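Local structure of lectin 2 (Agrocybe aegerita, 4TQM) at residues A[29-34]-A[41-46]; A[337-342]-A[394-399]; A[211-216]-A[252-257]. The protein probably acts as a carbohydrate-recognising lectin, a beta-propeller that holds N-acetylglucosamine sugars in sites around its rim. The protein carries 1 engineered substitution. All coordinates share one frame; numbering follows the deposited sequence.

Contact 1. Residues A[29-34]-A[41-46]; sequences VVIGRN and FLAVKN. With NAG (2-acetamido-2-deoxy-beta-D-glucopyranose), chain B.
V29 O takes the amide hydrogen of A43 N at 2.7 Å and also has the CA-H of L42 close by. The bond belongs to a beta hairpin with a classic bulge, in which A43 and V44 together face V29. Within the bulge V29 also donates, its N reaching V44 O at 2.9 Å; toward the turn, I31 and F41 form an ordinary hydrogen-bonded pair, I31 N reaching F41 O at 2.9 Å.

Beta-branched residues suit these strands, and I31 and V29 put their side chains on one face with F41 and V44. The F41 ring lies alongside I31, its CE1 3.6 Å from I31 CB, because CG sits between the backbone N and the carbonyl carbon (chi1 73°). On the other face V30 CG2 meets L42 CD1 at 4.2 Å, while F382 packs on V30. V29 and V44 both reach I74 of strand 73-77 in the next blade.

Past the strand end N46 binds N-acetylglucosamine, in a site to which W54 also contributes. The N46 amide both accepts and donates: sugar O3 gives its hydrogen to N46 OD1 at 2.7 Å, and N46 ND2 donates to sugar O4 at 2.9 Å.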
loop_
_atom_site.group_PDB
_atom_site.type_symbol
_atom_site.label_atom_id
_atom_site.label_comp_id
_atom_site.label_asym_id
_atom_site.label_seq_id
_atom_site.Cartn_x
_atom_site.Cartn_y
_atom_site.Cartn_z
ATOM N N VAL A 29 -9.300 -9.874 14.648
ATOM C CA VAL A 29 -9.432 -8.638 13.891
ATOM C C VAL A 29 -10.322 -7.625 14.611
ATOM O O VAL A 29 -11.498 -7.888 14.891
ATOM C CB VAL A 29 -9.987 -8.903 12.481
ATOM C CG1 VAL A 29 -9.927 -7.636 11.642
ATOM C CG2 VAL A 29 -9.207 -10.023 11.811
ATOM N N VAL A 30 -9.738 -6.470 14.911
ATOM C CA VAL A 30 -10.439 -5.364 15.545
ATOM C C VAL A 30 -10.745 -4.299 14.500
ATOM O O VAL A 30 -9.849 -3.831 13.790
ATOM C CB VAL A 30 -9.594 -4.739 16.666
ATOM C CG1 VAL A 30 -10.343 -3.589 17.326
ATOM C CG2 VAL A 30 -9.207 -5.796 17.691
ATOM N N ILE A 31 -12.015 -3.924 14.403
ATOM C CA ILE A 31 -12.444 -2.936 13.426
ATOM C C ILE A 31 -12.686 -1.583 14.087
ATOM O O ILE A 31 -13.472 -1.472 15.030
ATOM C CB ILE A 31 -13.729 -3.385 12.700
ATOM C CG1 ILE A 31 -13.511 -4.728 11.997
ATOM C CG2 ILE A 31 -14.188 -2.322 11.710
ATOM C CD1 ILE A 31 -12.535 -4.665 10.839
ATOM N N GLY A 32 -11.994 -0.562 13.593
ATOM C CA GLY A 32 -12.207 0.806 14.023
ATOM C C GLY A 32 -12.887 1.587 12.916
ATOM O O GLY A 32 -12.242 2.338 12.175
ATOM N N ARG A 33 -14.198 1.397 12.796
ATOM C CA ARG A 33 -14.971 2.023 11.731
ATOM C C ARG A 33 -14.992 3.537 11.902
ATOM O O ARG A 33 -15.378 4.044 12.958
ATOM C CB ARG A 33 -16.399 1.464 11.716
ATOM C CG ARG A 33 -17.130 1.586 10.381
ATOM C CD ARG A 33 -17.823 2.932 10.224
ATOM N NE ARG A 33 -18.686 2.962 9.046
ATOM C CZ ARG A 33 -19.498 3.969 8.735
ATOM N NH1 ARG A 33 -20.245 3.901 7.643
ATOM N NH2 ARG A 33 -19.564 5.043 9.513
ATOM N N ASN A 34 -14.559 4.245 10.859
ATOM C CA ASN A 34 -14.605 5.704 10.820
ATOM C C ASN A 34 -16.016 6.207 11.127
ATOM O O ASN A 34 -16.907 6.122 10.281
ATOM C CB ASN A 34 -14.146 6.195 9.442
ATOM C CG ASN A 34 -13.891 7.693 9.398
ATOM O OD1 ASN A 34 -14.644 8.481 9.967
ATOM N ND2 ASN A 34 -12.822 8.093 8.710
ATOM N N PHE A 41 -14.105 -2.773 17.854
ATOM C CA PHE A 41 -14.660 -4.022 18.359
ATOM C C PHE A 41 -13.981 -5.217 17.703
ATOM O O PHE A 41 -13.472 -5.116 16.584
ATOM C CB PHE A 41 -16.172 -4.077 18.124
ATOM C CG PHE A 41 -16.555 -4.297 16.689
ATOM C CD1 PHE A 41 -16.513 -3.253 15.777
ATOM C CD2 PHE A 41 -16.957 -5.548 16.251
ATOM C CE1 PHE A 41 -16.862 -3.455 14.457
ATOM C CE2 PHE A 41 -17.308 -5.757 14.934
ATOM C CZ PHE A 41 -17.259 -4.710 14.034
ATOM N N LEU A 42 -13.977 -6.343 18.413
ATOM C CA LEU A 42 -13.381 -7.574 17.910
ATOM C C LEU A 42 -14.369 -8.288 16.994
ATOM O O LEU A 42 -15.354 -8.863 17.457
ATOM C CB LEU A 42 -12.986 -8.482 19.077
ATOM C CG LEU A 42 -12.322 -9.819 18.744
ATOM C CD1 LEU A 42 -10.946 -9.603 18.129
ATOM C CD2 LEU A 42 -12.226 -10.690 19.989
ATOM N N ALA A 43 -14.100 -8.248 15.693
ATOM C CA ALA A 43 -15.053 -8.733 14.696
ATOM C C ALA A 43 -14.884 -10.214 14.375
ATOM O O ALA A 43 -15.866 -10.945 14.237
ATOM C CB ALA A 43 -14.953 -7.903 13.423
ATOM N N VAL A 44 -13.636 -10.651 14.230
ATOM C CA VAL A 44 -13.348 -12.043 13.903
ATOM C C VAL A 44 -12.281 -12.590 14.843
ATOM O O VAL A 44 -11.203 -12.012 14.965
ATOM C CB VAL A 44 -12.854 -12.192 12.446
ATOM C CG1 VAL A 44 -12.671 -13.663 12.096
ATOM C CG2 VAL A 44 -13.825 -11.530 11.475
ATOM N N LYS A 45 -12.578 -13.700 15.511
ATOM C CA LYS A 45 -11.597 -14.328 16.388
ATOM C C LYS A 45 -10.705 -15.268 15.584
ATOM O O LYS A 45 -10.752 -16.490 15.745
ATOM C CB LYS A 45 -12.282 -15.057 17.547
ATOM C CG LYS A 45 -12.955 -14.110 18.533
ATOM C CD LYS A 45 -13.594 -14.853 19.697
ATOM C CE LYS A 45 -14.114 -13.876 20.744
ATOM N NZ LYS A 45 -14.781 -14.567 21.885
ATOM N N ASN A 46 -9.896 -14.674 14.714
ATOM C CA ASN A 46 -9.037 -15.415 13.804
ATOM C C ASN A 46 -8.068 -14.431 13.157
ATOM O O ASN A 46 -8.052 -13.254 13.524
ATOM C CB ASN A 46 -9.880 -16.121 12.737
ATOM C CG ASN A 46 -9.207 -17.365 12.183
ATOM O OD1 ASN A 46 -8.001 -17.376 11.923
ATOM N ND2 ASN A 46 -9.988 -18.426 12.005
HETATM C C1 NAG B . -5.310 -22.766 10.504
HETATM C C2 NAG B . -5.509 -21.298 10.131
HETATM C C3 NAG B . -6.666 -20.693 10.914
HETATM C C4 NAG B . -7.906 -21.563 10.754
HETATM C C5 NAG B . -7.577 -22.985 11.193
HETATM C C6 NAG B . -8.781 -23.909 11.059
HETATM C C7 NAG B . -3.433 -20.328 9.367
HETATM C C8 NAG B . -2.220 -19.500 9.679
HETATM N N2 NAG B . -4.286 -20.549 10.364
HETATM O O3 NAG B . -6.922 -19.390 10.447
HETATM O O4 NAG B . -8.970 -21.048 11.523
HETATM O O5 NAG B . -6.524 -23.489 10.396
HETATM O O6 NAG B . -9.115 -24.025 9.694
HETATM O O7 NAG B . -3.608 -20.783 8.237
#

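Contact 2. Residues A[337-342]-A[394-399]; sequences KHRRFV and TVCWMA. With NAG (2-acetamido-2-deoxy-beta-D-glucopyranose), chain G.
R339 spans the gap to 394-399 and lays its guanidinium flat against the sulfur of C396: SG stands over the centre of one face, 3.6 Å from R339 CZ. The chain is bent at chi2 (91°), which carries the group across to T394 and C396. At its edge R339 NH2 donates to T394 OG1 at 2.7 Å, nearly in the guanidinium plane, and more weakly to T394 O. The threonine hydroxyl is also hydrogen-bonded to A390 O, so it links the arginine to the preceding loop. A water ties the same group to the backbone, accepting from R339 NE at 2.7 Å and from C396 N at 3.2 Å. Arginine suits this place because its flat, multi-donor end offers a face to sulfur and an edge to oxygen, and these partners together restrict its rotation. C396, small and with a polarisable sulfur, touches both the arginine and the loop residue W389. H338, beside R339, receives the methyl C8 of a bound N-acetylglucosamine over its ring, in a site that W333 shares.

Two residues on, F341 fills the apolar part of the interface. The edge of its ring meets the backbone, with CZ 3.5 Å from C396 O, while M398 N lies over one face. M398 CG is 3.6 Å from F341 CD2, and its bent chain leaves SD 5.3 Å from the ring centroid in an oblique Met-aromatic contact.

The strands themselves do not pair. They run almost parallel, 10° apart with axes 8.4 Å from each other, as inner strands of adjacent propeller blades do. Strand 352-356 is hydrogen-bonded to 339-343 and also carries I354 and F356 against M398. Strand 297-301 receives R340 and V342, and strand 60-64 packs against V395, W397 and A399.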
loop_
_atom_site.group_PDB
_atom_site.type_symbol
_atom_site.label_atom_id
_atom_site.label_comp_id
_atom_site.label_asym_id
_atom_site.label_seq_id
_atom_site.Cartn_x
_atom_site.Cartn_y
_atom_site.Cartn_z
ATOM N N LYS A 337 7.925 0.681 16.053
ATOM C CA LYS A 337 6.850 0.498 17.023
ATOM C C LYS A 337 5.521 1.132 16.611
ATOM O O LYS A 337 4.454 0.633 16.967
ATOM C CB LYS A 337 7.283 1.033 18.390
ATOM C CG LYS A 337 8.527 0.360 18.948
ATOM C CD LYS A 337 9.022 1.063 20.203
ATOM C CE LYS A 337 7.930 1.152 21.254
ATOM N NZ LYS A 337 8.394 1.843 22.488
ATOM N N HIS A 338 5.587 2.226 15.859
ATOM C CA HIS A 338 4.389 2.994 15.534
ATOM C C HIS A 338 4.059 2.958 14.045
ATOM O O HIS A 338 4.940 2.735 13.212
ATOM C CB HIS A 338 4.562 4.441 15.993
ATOM C CG HIS A 338 5.142 4.572 17.367
ATOM N ND1 HIS A 338 6.414 5.053 17.596
ATOM C CD2 HIS A 338 4.628 4.275 18.584
ATOM C CE1 HIS A 338 6.656 5.053 18.894
ATOM N NE2 HIS A 338 5.589 4.586 19.517
ATOM N N ARG A 339 2.791 3.181 13.709
ATOM C CA ARG A 339 2.396 3.246 12.300
ATOM C C ARG A 339 1.902 4.642 11.945
ATOM O O ARG A 339 1.379 5.350 12.792
ATOM C CB ARG A 339 1.301 2.228 11.972
ATOM C CG ARG A 339 1.716 0.776 12.081
ATOM C CD ARG A 339 1.434 0.237 13.470
ATOM N NE ARG A 339 1.198 -1.201 13.455
ATOM C CZ ARG A 339 0.776 -1.893 14.507
ATOM N NH1 ARG A 339 0.546 -1.276 15.659
ATOM N NH2 ARG A 339 0.581 -3.201 14.405
ATOM N N ARG A 340 2.069 5.044 10.691
ATOM C CA ARG A 340 1.573 6.344 10.253
ATOM C C ARG A 340 0.999 6.252 8.846
ATOM O O ARG A 340 1.592 5.635 7.961
ATOM C CB ARG A 340 2.679 7.403 10.325
ATOM C CG ARG A 340 2.915 7.956 11.729
ATOM C CD ARG A 340 4.277 8.627 11.852
ATOM N NE ARG A 340 5.365 7.654 11.784
ATOM C CZ ARG A 340 6.647 7.948 11.974
ATOM N NH1 ARG A 340 7.011 9.194 12.245
ATOM N NH2 ARG A 340 7.566 6.995 11.892
ATOM N N PHE A 341 -0.164 6.860 8.651
ATOM C CA PHE A 341 -0.818 6.845 7.352
ATOM C C PHE A 341 -1.323 8.232 6.963
ATOM O O PHE A 341 -1.628 9.072 7.820
ATOM C CB PHE A 341 -1.968 5.832 7.328
ATOM C CG PHE A 341 -1.529 4.405 7.526
ATOM C CD1 PHE A 341 -0.950 3.690 6.487
ATOM C CD2 PHE A 341 -1.705 3.775 8.747
ATOM C CE1 PHE A 341 -0.549 2.375 6.667
ATOM C CE2 PHE A 341 -1.307 2.459 8.933
ATOM C CZ PHE A 341 -0.729 1.760 7.893
ATOM N N VAL A 342 -1.385 8.456 5.655
ATOM C CA VAL A 342 -1.866 9.701 5.084
ATOM C C VAL A 342 -3.014 9.353 4.153
ATOM O O VAL A 342 -2.798 8.999 2.990
ATOM C CB VAL A 342 -0.759 10.415 4.281
ATOM C CG1 VAL A 342 -1.189 11.825 3.925
ATOM C CG2 VAL A 342 0.539 10.438 5.072
ATOM N N THR A 394 1.404 -7.912 15.181
ATOM C CA THR A 394 0.126 -7.353 14.751
ATOM C C THR A 394 0.275 -6.560 13.458
ATOM O O THR A 394 1.371 -6.106 13.120
ATOM C CB THR A 394 -0.492 -6.434 15.826
ATOM O OG1 THR A 394 0.363 -5.305 16.044
ATOM C CG2 THR A 394 -0.683 -7.188 17.135
ATOM N N VAL A 395 -0.831 -6.402 12.735
ATOM C CA VAL A 395 -0.805 -5.673 11.469
ATOM C C VAL A 395 -1.921 -4.638 11.428
ATOM O O VAL A 395 -3.087 -4.986 11.536
ATOM C CB VAL A 395 -0.977 -6.620 10.256
ATOM C CG1 VAL A 395 -0.748 -5.863 8.955
ATOM C CG2 VAL A 395 -0.029 -7.807 10.351
ATOM N N CYS A 396 -1.570 -3.365 11.271
ATOM C CA CYS A 396 -2.590 -2.322 11.177
ATOM C C CYS A 396 -2.642 -1.694 9.791
ATOM O O CYS A 396 -1.613 -1.306 9.234
ATOM C CB CYS A 396 -2.373 -1.240 12.238
ATOM S SG CYS A 396 -2.762 -1.766 13.924
ATOM N N TRP A 397 -3.847 -1.607 9.240
ATOM C CA TRP A 397 -4.061 -1.003 7.933
ATOM C C TRP A 397 -5.150 0.057 8.003
ATOM O O TRP A 397 -6.029 0.009 8.869
ATOM C CB TRP A 397 -4.506 -2.052 6.910
ATOM C CG TRP A 397 -3.503 -3.108 6.563
ATOM C CD1 TRP A 397 -3.645 -4.454 6.726
ATOM C CD2 TRP A 397 -2.216 -2.909 5.965
ATOM N NE1 TRP A 397 -2.525 -5.106 6.275
ATOM C CE2 TRP A 397 -1.631 -4.181 5.804
ATOM C CE3 TRP A 397 -1.498 -1.781 5.554
ATOM C CZ2 TRP A 397 -0.362 -4.356 5.254
ATOM C CZ3 TRP A 397 -0.238 -1.955 5.009
ATOM C CH2 TRP A 397 0.316 -3.234 4.864
ATOM N N MET A 398 -5.088 1.007 7.076
ATOM C CA MET A 398 -6.226 1.863 6.783
ATOM C C MET A 398 -6.903 1.292 5.542
ATOM O O MET A 398 -6.230 0.865 4.603
ATOM C CB MET A 398 -5.784 3.304 6.539
ATOM C CG MET A 398 -5.144 3.964 7.748
ATOM S SD MET A 398 -6.204 3.887 9.205
ATOM C CE MET A 398 -7.555 4.957 8.703
ATOM N N ALA A 399 -8.230 1.267 5.543
ATOM C CA ALA A 399 -8.972 0.690 4.427
ATOM C C ALA A 399 -10.383 1.255 4.351
ATOM O O ALA A 399 -10.950 1.671 5.364
ATOM C CB ALA A 399 -9.018 -0.827 4.555
HETATM C C1 NAG G . 3.439 11.088 22.426
HETATM C C2 NAG G . 3.076 10.986 20.950
HETATM C C3 NAG G . 2.976 12.384 20.350
HETATM C C4 NAG G . 2.006 13.225 21.171
HETATM C C5 NAG G . 2.340 13.164 22.659
HETATM C C6 NAG G . 1.285 13.897 23.485
HETATM C C7 NAG G . 3.756 8.886 19.985
HETATM C C8 NAG G . 4.849 8.066 19.364
HETATM N N2 NAG G . 4.036 10.161 20.244
HETATM O O3 NAG G . 2.522 12.306 19.017
HETATM O O4 NAG G . 2.061 14.565 20.739
HETATM O O5 NAG G . 2.443 11.825 23.102
HETATM O O6 NAG G . 0.007 13.362 23.218
HETATM O O7 NAG G . 2.662 8.381 20.239
HETATM O O HOH W 1 1.580 -2.912 11.417
#

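Contact 3. Residues A[211-216]-A[252-257]; sequences SVIDNF and WVALNN. With NAG (2-acetamido-2-deoxy-beta-D-glucopyranose), chain E.
F216 holds CG beside its own backbone N and opposite the carbonyl carbon (chi1 -67°), which brings the ring edge-on against strand 251-254. I213 runs its side chain out straight (chi2 173°), and the end of it, CD1, rests 3.8 Å from A254 CB. The phenyl ring works through its rim: F216 CZ comes to 3.5 Å from W252 O, CE2 to 3.9 Å from A254 CB, and CE1 touches W252 CB. A flat ring can lay its rim against backbone and methyl at once, and alanine's short side chain leaves it room beside the isoleucine. No hydrogen bond crosses between the two segments.

The packing joins two consecutive blades of the beta-propeller, the outermost strand 210-213 of one and strand 251-254 of the next. I243 of strand 242-246 and V195 of strand 195-198 also touch both I213 and F216, so apolar side chains from both blades close round the pair, and R230 NH1 donates to F216 O.

A bound N-acetylglucosamine is held by the same two segments, with W223, G221 and K248 also hydrogen-bonded to it. N215 serves it with both amide atoms: sugar O3 donates to N215 OD1 at 2.7 Å, and N215 ND2 donates to O4 at 2.9 Å. F216 N, donating to N215 OD1 at 2.9 Å in the carbonyl plane, helps to hold that amide. W252 meets another part of the sugar, whose C4 lies over one face of the indole, toward its rim, with sugar C6 3.7 Å from W252 CH2.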
loop_
_atom_site.group_PDB
_atom_site.type_symbol
_atom_site.label_atom_id
_atom_site.label_comp_id
_atom_site.label_asym_id
_atom_site.label_seq_id
_atom_site.Cartn_x
_atom_site.Cartn_y
_atom_site.Cartn_z
ATOM N N SER A 211 11.333 -2.836 -20.944
ATOM C CA SER A 211 12.177 -1.833 -20.308
ATOM C C SER A 211 11.718 -0.437 -20.705
ATOM O O SER A 211 11.720 -0.092 -21.887
ATOM C CB SER A 211 13.634 -2.034 -20.724
ATOM O OG SER A 211 14.445 -0.967 -20.269
ATOM N N VAL A 212 11.328 0.374 -19.727
ATOM C CA VAL A 212 10.821 1.707 -20.034
ATOM C C VAL A 212 11.612 2.832 -19.382
ATOM O O VAL A 212 11.586 3.962 -19.872
ATOM C CB VAL A 212 9.316 1.858 -19.701
ATOM C CG1 VAL A 212 8.496 0.917 -20.558
ATOM C CG2 VAL A 212 9.058 1.601 -18.224
ATOM N N ILE A 213 12.304 2.548 -18.279
ATOM C CA ILE A 213 13.179 3.582 -17.705
ATOM C C ILE A 213 14.566 3.039 -17.360
ATOM O O ILE A 213 14.680 1.944 -16.831
ATOM C CB ILE A 213 12.563 4.250 -16.446
ATOM C CG1 ILE A 213 11.203 4.875 -16.759
ATOM C CG2 ILE A 213 13.488 5.327 -15.892
ATOM C CD1 ILE A 213 10.483 5.394 -15.524
ATOM N N ASP A 214 15.619 3.793 -17.667
ATOM C CA ASP A 214 16.966 3.401 -17.256
ATOM C C ASP A 214 17.406 4.199 -16.032
ATOM O O ASP A 214 18.398 4.932 -16.070
ATOM C CB ASP A 214 17.967 3.577 -18.398
ATOM C CG ASP A 214 17.689 2.649 -19.562
ATOM O OD1 ASP A 214 16.785 1.795 -19.441
ATOM O OD2 ASP A 214 18.384 2.767 -20.593
ATOM N N ASN A 215 16.655 4.040 -14.946
ATOM C CA ASN A 215 16.850 4.813 -13.727
ATOM C C ASN A 215 15.987 4.195 -12.630
ATOM O O ASN A 215 15.301 3.201 -12.877
ATOM C CB ASN A 215 16.444 6.271 -13.963
ATOM C CG ASN A 215 17.348 7.260 -13.248
ATOM O OD1 ASN A 215 17.643 7.113 -12.061
ATOM N ND2 ASN A 215 17.800 8.277 -13.974
ATOM N N PHE A 216 16.027 4.780 -11.433
ATOM C CA PHE A 216 15.233 4.315 -10.284
ATOM C C PHE A 216 15.570 2.904 -9.807
ATOM O O PHE A 216 14.769 2.271 -9.115
ATOM C CB PHE A 216 13.725 4.400 -10.568
ATOM C CG PHE A 216 13.207 5.800 -10.709
ATOM C CD1 PHE A 216 13.277 6.693 -9.651
ATOM C CD2 PHE A 216 12.629 6.221 -11.898
ATOM C CE1 PHE A 216 12.794 7.986 -9.779
ATOM C CE2 PHE A 216 12.144 7.509 -12.031
ATOM C CZ PHE A 216 12.225 8.393 -10.968
ATOM N N TRP A 252 12.924 12.575 -7.411
ATOM C CA TRP A 252 13.019 12.513 -8.862
ATOM C C TRP A 252 11.727 11.954 -9.442
ATOM O O TRP A 252 11.163 10.994 -8.916
ATOM C CB TRP A 252 14.190 11.632 -9.293
ATOM C CG TRP A 252 15.538 12.130 -8.871
ATOM C CD1 TRP A 252 16.140 11.939 -7.664
ATOM C CD2 TRP A 252 16.468 12.873 -9.669
ATOM N NE1 TRP A 252 17.382 12.526 -7.654
ATOM C CE2 TRP A 252 17.607 13.110 -8.874
ATOM C CE3 TRP A 252 16.445 13.372 -10.976
ATOM C CZ2 TRP A 252 18.712 13.818 -9.341
ATOM C CZ3 TRP A 252 17.545 14.076 -11.439
ATOM C CH2 TRP A 252 18.662 14.292 -10.624
ATOM N N VAL A 253 11.273 12.553 -10.535
ATOM C CA VAL A 253 10.024 12.157 -11.169
ATOM C C VAL A 253 10.236 11.812 -12.640
ATOM O O VAL A 253 10.950 12.516 -13.355
ATOM C CB VAL A 253 8.974 13.287 -11.061
ATOM C CG1 VAL A 253 7.819 13.062 -12.031
ATOM C CG2 VAL A 253 8.465 13.409 -9.633
ATOM N N ALA A 254 9.639 10.708 -13.077
ATOM C CA ALA A 254 9.464 10.451 -14.499
ATOM C C ALA A 254 7.966 10.451 -14.772
ATOM O O ALA A 254 7.198 9.719 -14.128
ATOM C CB ALA A 254 10.095 9.129 -14.908
ATOM N N LEU A 255 7.558 11.298 -15.712
ATOM C CA LEU A 255 6.149 11.491 -16.022
ATOM C C LEU A 255 5.660 10.483 -17.055
ATOM O O LEU A 255 6.331 10.226 -18.060
ATOM C CB LEU A 255 5.907 12.917 -16.520
ATOM C CG LEU A 255 6.101 14.014 -15.473
ATOM C CD1 LEU A 255 5.971 15.399 -16.095
ATOM C CD2 LEU A 255 5.092 13.833 -14.347
ATOM N N ASN A 256 4.486 9.917 -16.794
ATOM C CA ASN A 256 3.872 8.970 -17.710
ATOM C C ASN A 256 3.362 9.694 -18.948
ATOM O O ASN A 256 2.484 10.553 -18.855
ATOM C CB ASN A 256 2.724 8.236 -17.015
ATOM C CG ASN A 256 2.215 7.051 -17.812
ATOM O OD1 ASN A 256 1.923 7.162 -19.002
ATOM N ND2 ASN A 256 2.112 5.901 -17.156
ATOM N N ASN A 257 3.914 9.349 -20.108
ATOM C CA ASN A 257 3.477 9.960 -21.357
ATOM C C ASN A 257 2.481 9.094 -22.124
ATOM O O ASN A 257 2.248 9.305 -23.314
ATOM C CB ASN A 257 4.680 10.326 -22.231
ATOM C CG ASN A 257 5.385 11.580 -21.749
ATOM O OD1 ASN A 257 4.761 12.466 -21.163
ATOM N ND2 ASN A 257 6.690 11.663 -21.994
HETATM C C1 NAG E . 21.615 10.390 -8.846
HETATM C C2 NAG E . 20.225 9.765 -8.773
HETATM C C3 NAG E . 19.811 9.255 -10.150
HETATM C C4 NAG E . 19.964 10.353 -11.202
HETATM C C5 NAG E . 21.340 11.006 -11.136
HETATM C C6 NAG E . 21.401 12.223 -12.058
HETATM C C7 NAG E . 19.662 8.836 -6.591
HETATM C C8 NAG E . 19.486 7.590 -5.774
HETATM N N2 NAG E . 20.215 8.690 -7.797
HETATM O O3 NAG E . 18.469 8.826 -10.116
HETATM O O4 NAG E . 19.770 9.812 -12.492
HETATM O O5 NAG E . 21.633 11.421 -9.819
HETATM O O6 NAG E . 22.659 12.850 -11.942
HETATM O O7 NAG E . 19.306 9.923 -6.136
#

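In the fold
Along the chain the order is contact 1, contact 3, then contact 2, although contact 1 and segment 394-399 of contact 2 share a sheet, while 337-342 lies in the neighbouring one. In the shared sheet strands 41-44 and 395-399 form the outer and inner edges, so the chain's last strand completes the blade begun by its first three, the closure that shuts a propeller ring of seven four-stranded blades. The centres of contacts 1 and 2 are about 14 Å apart. Contact 3 lies across the chain's centre, about 40 Å from contact 1 and 29 Å from contact 2, centre to centre. N46 and N215 bind N-acetylglucosamine through equivalent atoms, consistent with repeated sugar sites and multivalent binding.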